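Local coordinates for CG8862 (Drosophila melanogaster, PDB 3ISM), which is endonuclease G, a probably magnesium-dependent nuclease of the DNA/RNA non-specific endonuclease family that is likely to cut both DNA and RNA, at residues 23-28 against 195-200; 227-232 against 243-248. One frame throughout, in Å; residues are numbered along the deposited sequence. Where two conformers were deposited one is given.

Interaction 1: 23-28 against 195-200; sequences MKYGFP and VGESAD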
loop_
_atom_site.group_PDB
_atom_site.type_symbol
_atom_site.label_atom_id
_atom_site.label_comp_id
_atom_site.label_asym_id
_atom_site.label_seq_id
_atom_site.Cartn_x
_atom_site.Cartn_y
_atom_site.Cartn_z
ATOM N N MET B 23 -2.176 11.862 21.874
ATOM C CA MET B 23 -2.888 10.634 21.500
ATOM C C MET B 23 -4.030 10.284 22.448
ATOM O O MET B 23 -4.345 9.109 22.643
ATOM C CB MET B 23 -1.921 9.446 21.411
ATOM C CG MET B 23 -0.697 9.676 20.522
ATOM S SD MET B 23 -1.074 10.248 18.841
ATOM C CE MET B 23 -1.984 8.856 18.177
ATOM N N LYS B 24 -4.641 11.308 23.030
ATOM C CA LYS B 24 -5.800 11.189 23.916
ATOM C C LYS B 24 -6.920 10.266 23.401
ATOM O O LYS B 24 -7.495 9.479 24.160
ATOM C CB LYS B 24 -6.377 12.587 24.141
ATOM C CG LYS B 24 -7.624 12.635 25.003
ATOM C CD LYS B 24 -7.983 14.071 25.314
ATOM C CE LYS B 24 -9.295 14.176 26.022
ATOM N NZ LYS B 24 -9.504 15.576 26.486
ATOM N N TYR B 25 -7.231 10.385 22.116
ATOM C CA TYR B 25 -8.370 9.677 21.540
ATOM C C TYR B 25 -8.004 8.378 20.818
ATOM O O TYR B 25 -8.837 7.790 20.132
ATOM C CB TYR B 25 -9.163 10.621 20.634
ATOM C CG TYR B 25 -9.860 11.720 21.417
ATOM C CD1 TYR B 25 -9.518 13.061 21.238
ATOM C CD2 TYR B 25 -10.835 11.413 22.365
ATOM C CE1 TYR B 25 -10.142 14.070 21.971
ATOM C CE2 TYR B 25 -11.485 12.422 23.096
ATOM C CZ TYR B 25 -11.128 13.747 22.888
ATOM O OH TYR B 25 -11.749 14.741 23.601
ATOM N N GLY B 26 -6.765 7.928 20.981
ATOM C CA GLY B 26 -6.352 6.636 20.440
ATOM C C GLY B 26 -5.367 6.761 19.305
ATOM O O GLY B 26 -5.145 7.857 18.783
ATOM N N PHE B 27 -4.782 5.629 18.928
ATOM C CA PHE B 27 -3.850 5.542 17.814
ATOM C C PHE B 27 -4.541 5.054 16.543
ATOM O O PHE B 27 -5.123 3.979 16.553
ATOM C CB PHE B 27 -2.718 4.552 18.162
ATOM C CG PHE B 27 -1.723 5.084 19.165
ATOM C CD1 PHE B 27 -0.418 5.361 18.776
ATOM C CD2 PHE B 27 -2.087 5.291 20.492
ATOM C CE1 PHE B 27 0.520 5.849 19.693
ATOM C CE2 PHE B 27 -1.160 5.786 21.426
ATOM C CZ PHE B 27 0.153 6.066 21.014
ATOM N N PRO B 28 -4.449 5.816 15.436
ATOM C CA PRO B 28 -4.986 5.302 14.154
ATOM C C PRO B 28 -4.402 3.946 13.713
ATOM O O PRO B 28 -5.112 3.126 13.108
ATOM C CB PRO B 28 -4.609 6.402 13.145
ATOM C CG PRO B 28 -4.523 7.654 14.000
ATOM C CD PRO B 28 -3.867 7.161 15.272
ATOM N N VAL B 195 -11.023 16.754 15.528
ATOM C CA VAL B 195 -12.016 16.846 16.590
ATOM C C VAL B 195 -11.720 18.063 17.450
ATOM O O VAL B 195 -10.616 18.202 17.970
ATOM C CB VAL B 195 -12.054 15.549 17.469
ATOM C CG1 VAL B 195 -12.762 15.782 18.815
ATOM C CG2 VAL B 195 -12.710 14.407 16.715
ATOM N N GLY B 196 -12.708 18.948 17.580
ATOM C CA GLY B 196 -12.614 20.090 18.483
ATOM C C GLY B 196 -13.432 19.853 19.734
ATOM O O GLY B 196 -14.524 19.283 19.672
ATOM N N GLU B 197 -12.890 20.280 20.871
ATOM C CA GLU B 197 -13.583 20.223 22.154
ATOM C C GLU B 197 -14.075 21.616 22.501
ATOM O O GLU B 197 -13.263 22.525 22.655
ATOM C CB GLU B 197 -12.632 19.762 23.260
ATOM C CG GLU B 197 -11.996 18.397 23.046
ATOM C CD GLU B 197 -11.001 18.045 24.140
ATOM O OE1 GLU B 197 -10.716 18.906 24.999
ATOM O OE2 GLU B 197 -10.490 16.910 24.139
ATOM N N SER B 198 -15.390 21.791 22.620
ATOM C CA SER B 198 -15.959 23.092 22.978
ATOM C C SER B 198 -15.824 23.342 24.474
ATOM O O SER B 198 -15.282 22.498 25.197
ATOM C CB SER B 198 -17.422 23.184 22.547
ATOM O OG SER B 198 -17.529 23.164 21.135
ATOM N N ALA B 199 -16.318 24.497 24.924
ATOM C CA ALA B 199 -16.263 24.911 26.325
ATOM C C ALA B 199 -17.034 23.939 27.208
ATOM O O ALA B 199 -16.491 23.417 28.190
ATOM C CB ALA B 199 -16.801 26.317 26.481
ATOM N N ASP B 200 -18.293 23.684 26.844
ATOM C CA ASP B 200 -19.047 22.569 27.420
ATOM C C ASP B 200 -18.374 21.296 26.951
ATOM O O ASP B 200 -17.391 21.353 26.212
ATOM C CB ASP B 200 -20.518 22.608 26.991
ATOM C CG ASP B 200 -20.701 23.045 25.544
ATOM O OD1 ASP B 200 -19.947 22.569 24.668
ATOM O OD2 ASP B 200 -21.608 23.869 25.287
#

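Interaction 2: 227-232 against 243-248; sequences PPESVE and INRKQL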
loop_
_atom_site.group_PDB
_atom_site.type_symbol
_atom_site.label_atom_id
_atom_site.label_comp_id
_atom_site.label_asym_id
_atom_site.label_seq_id
_atom_site.Cartn_x
_atom_site.Cartn_y
_atom_site.Cartn_z
ATOM N N PRO B 227 -17.571 12.113 4.739
ATOM C CA PRO B 227 -17.805 11.360 5.969
ATOM C C PRO B 227 -16.536 10.678 6.462
ATOM O O PRO B 227 -15.839 10.060 5.668
ATOM C CB PRO B 227 -18.831 10.303 5.542
ATOM C CG PRO B 227 -19.584 10.959 4.436
ATOM C CD PRO B 227 -18.546 11.745 3.683
ATOM N N PRO B 228 -16.235 10.790 7.771
ATOM C CA PRO B 228 -14.997 10.232 8.338
ATOM C C PRO B 228 -14.816 8.739 8.075
ATOM O O PRO B 228 -13.687 8.298 7.889
ATOM C CB PRO B 228 -15.142 10.492 9.840
ATOM C CG PRO B 228 -16.594 10.802 10.057
ATOM C CD PRO B 228 -17.054 11.458 8.796
ATOM N N GLU B 229 -15.923 7.996 8.029
ATOM C CA GLU B 229 -15.918 6.555 7.792
ATOM C C GLU B 229 -15.393 6.226 6.402
ATOM O O GLU B 229 -14.762 5.200 6.190
ATOM C CB GLU B 229 -17.330 5.982 7.959
ATOM C CG GLU B 229 -17.891 6.057 9.387
ATOM C CD GLU B 229 -18.484 7.416 9.746
ATOM O OE1 GLU B 229 -18.721 8.236 8.825
ATOM O OE2 GLU B 229 -18.712 7.654 10.956
ATOM N N SER B 230 -15.641 7.112 5.443
ATOM C CA SER B 230 -15.097 6.881 4.105
ATOM C C SER B 230 -13.587 7.130 4.079
ATOM O O SER B 230 -12.867 6.453 3.349
ATOM C CB SER B 230 -15.791 7.749 3.071
ATOM O OG SER B 230 -15.426 9.086 3.297
ATOM N N VAL B 231 -13.095 8.070 4.887
ATOM C CA VAL B 231 -11.633 8.237 5.055
ATOM C C VAL B 231 -11.020 6.986 5.714
ATOM O O VAL B 231 -9.980 6.500 5.296
ATOM C CB VAL B 231 -11.259 9.497 5.911
ATOM C CG1 VAL B 231 -9.743 9.724 5.911
ATOM C CG2 VAL B 231 -11.974 10.767 5.422
ATOM N N GLU B 232 -11.681 6.487 6.763
ATOM C CA GLU B 232 -11.251 5.292 7.475
ATOM C C GLU B 232 -11.174 4.083 6.556
ATOM O O GLU B 232 -10.192 3.359 6.544
ATOM C CB GLU B 232 -12.198 5.019 8.649
ATOM C CG GLU B 232 -12.026 6.056 9.763
ATOM C CD GLU B 232 -12.920 5.848 10.961
ATOM O OE1 GLU B 232 -14.078 5.446 10.775
ATOM O OE2 GLU B 232 -12.466 6.108 12.096
ATOM N N ILE B 243 -13.601 7.721 20.826
ATOM C CA ILE B 243 -14.904 8.390 20.731
ATOM C C ILE B 243 -15.922 7.531 19.975
ATOM O O ILE B 243 -15.699 7.169 18.825
ATOM C CB ILE B 243 -14.789 9.748 20.000
ATOM C CG1 ILE B 243 -13.660 10.588 20.604
ATOM C CG2 ILE B 243 -16.130 10.509 20.034
ATOM C CD1 ILE B 243 -13.375 11.894 19.863
ATOM N N ASN B 244 -17.030 7.202 20.632
ATOM C CA ASN B 244 -18.209 6.647 19.955
ATOM C C ASN B 244 -18.822 7.777 19.106
ATOM O O ASN B 244 -19.104 8.857 19.619
ATOM C CB ASN B 244 -19.194 6.120 21.016
ATOM C CG ASN B 244 -20.519 5.616 20.435
ATOM O OD1 ASN B 244 -20.660 5.362 19.237
ATOM N ND2 ASN B 244 -21.498 5.453 21.315
ATOM N N ARG B 245 -19.022 7.522 17.813
ATOM C CA ARG B 245 -19.521 8.548 16.881
ATOM C C ARG B 245 -20.936 9.017 17.226
ATOM O O ARG B 245 -21.368 10.090 16.787
ATOM C CB ARG B 245 -19.480 8.043 15.430
ATOM C CG ARG B 245 -18.095 7.692 14.909
ATOM C CD ARG B 245 -17.458 8.808 14.079
ATOM N NE ARG B 245 -16.006 8.670 14.100
ATOM C CZ ARG B 245 -15.275 8.070 13.165
ATOM N NH1 ARG B 245 -15.844 7.566 12.075
ATOM N NH2 ARG B 245 -13.961 8.005 13.313
ATOM N N LYS B 246 -21.647 8.212 18.017
ATOM C CA LYS B 246 -22.974 8.567 18.497
ATOM C C LYS B 246 -22.911 9.611 19.606
ATOM O O LYS B 246 -23.939 10.162 20.000
ATOM C CB LYS B 246 -23.726 7.324 18.982
ATOM C CG LYS B 246 -24.078 6.350 17.867
ATOM C CD LYS B 246 -25.109 5.328 18.339
ATOM C CE LYS B 246 -25.610 4.465 17.187
ATOM N NZ LYS B 246 -24.509 3.654 16.592
ATOM N N GLN B 247 -21.708 9.883 20.108
ATOM C CA GLN B 247 -21.539 10.908 21.146
ATOM C C GLN B 247 -20.890 12.201 20.639
ATOM O O GLN B 247 -20.605 13.103 21.424
ATOM C CB GLN B 247 -20.778 10.350 22.353
ATOM C CG GLN B 247 -21.692 9.794 23.429
ATOM C CD GLN B 247 -20.947 8.969 24.462
ATOM O OE1 GLN B 247 -19.994 8.249 24.137
ATOM N NE2 GLN B 247 -21.380 9.066 25.719
ATOM N N LEU B 248 -20.655 12.285 19.332
ATOM C CA LEU B 248 -20.245 13.540 18.727
ATOM C C LEU B 248 -21.465 14.460 18.705
ATOM O O LEU B 248 -22.607 13.991 18.740
ATOM C CB LEU B 248 -19.710 13.324 17.313
ATOM C CG LEU B 248 -18.326 12.685 17.208
ATOM C CD1 LEU B 248 -17.972 12.330 15.768
ATOM C CD2 LEU B 248 -17.257 13.585 17.836
#

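Interaction 1: 23-28 against 195-200
Glu197 OE2 takes two hydrogen bonds at once, from Tyr25 OH at 2.6 Å and from Lys24 NZ at 2.9 Å, the second being also a salt bridge. Both donors come from the same face of the carboxylate plane, the ammonium on the syn side of OE2 and the hydroxyl on the anti side. OE2 sits at the edge of the Tyr25 ring, near its plane, and the carboxylate plane is turned 85° from that of the ring. Lysine suits the more exposed position because its long chain can run out to the acid: CG lies anti to the backbone N (chi1 178°) and every later torsion is extended. On its way Lys24 CG passes 4.0 Å above the centre of the Tyr25 ring, so that chain and ring run out side by side. Were Glu197 replaced by an alanine, the lysine charge and the tyrosine hydroxyl would probably lose their shared acceptor, and the lysine chain would be freer to turn. Packing beyond the polar group is modest, with Tyr25 CE1 4.4 Å from Val195 CG1. Lys24 and Tyr25 are the middle residues of a type I turn from Met23 to Gly26, closed by Gly26 N to Met23 O; at Gly26's backbone angles a side chain would press against the carbonyl O of Tyr25, which calls for glycine. The turn follows helix 16-22 and meets the end of strand 189-197. Tyr155 of strand 153-161 meets Tyr25 edge-to-face, and Leu203 of strand 203-211 also packs on it.

Interaction 2: 227-232 against 243-248
A salt-bridge network joins the first turn of helix 228-235 to the loop before strand 250-251, with Arg245 placed between Glu229 and Glu232. Arg245 grips Glu232 end-on: NH2 gives a 2.7 Å bond to Glu232 OE2, and NH1 reaches Glu232 OE1 at 3.1 Å. The fit is not coplanar, since the guanidinium and carboxylate planes are 34° apart. Glu229 is modelled in two positions; in the one described it bends at chi2 (82°) and its OE2 accepts from Arg245 NH1 at 3.1 Å, so this arm is less certain. Arginine fits because its planar group can serve two acids spaced three residues apart on a helix. Pro228 CB lies over one guanidinium face, 3.7 Å from Arg245 NH1; proline suits the first turn of a helix, where a backbone N-H would have no helical carbonyl to bond to. Glu232 OE2 is gripped by Phe239 N as well as Arg245 NH2, which probably helps to offset its charge in a buried place. Phe84 of the second subunit packs on both glutamates. Beneath the helix, Pro228 rests on Met205 and Ser207 of strand 203-211, while Val231 touches Tyr191 and Val193 of strand 189-197.

Overall arrangement
Interactions 1 and 2, centres 12 Å apart, are partly buried contacts away from the annotated sites. In interaction 1 Tyr25 and Val195 are buried and Lys24 exposed; in interaction 2 Pro228 and Glu232 are buried, Glu229 and Arg245 partly exposed. One carboxylate oxygen collects an ammonium and a hydroxyl in the first, whereas in the second one guanidinium is divided between two carboxylates, one of them modelled in two positions. Both pack against strands 189-197 and 203-211, but interaction 1 fixes a turn to a strand end, and interaction 2 links a helix lying on the sheet to a loop. They meet at Ile243, whose CG1 is 3.4 Å from Tyr25 CD2 and whose side chain also touches Val195.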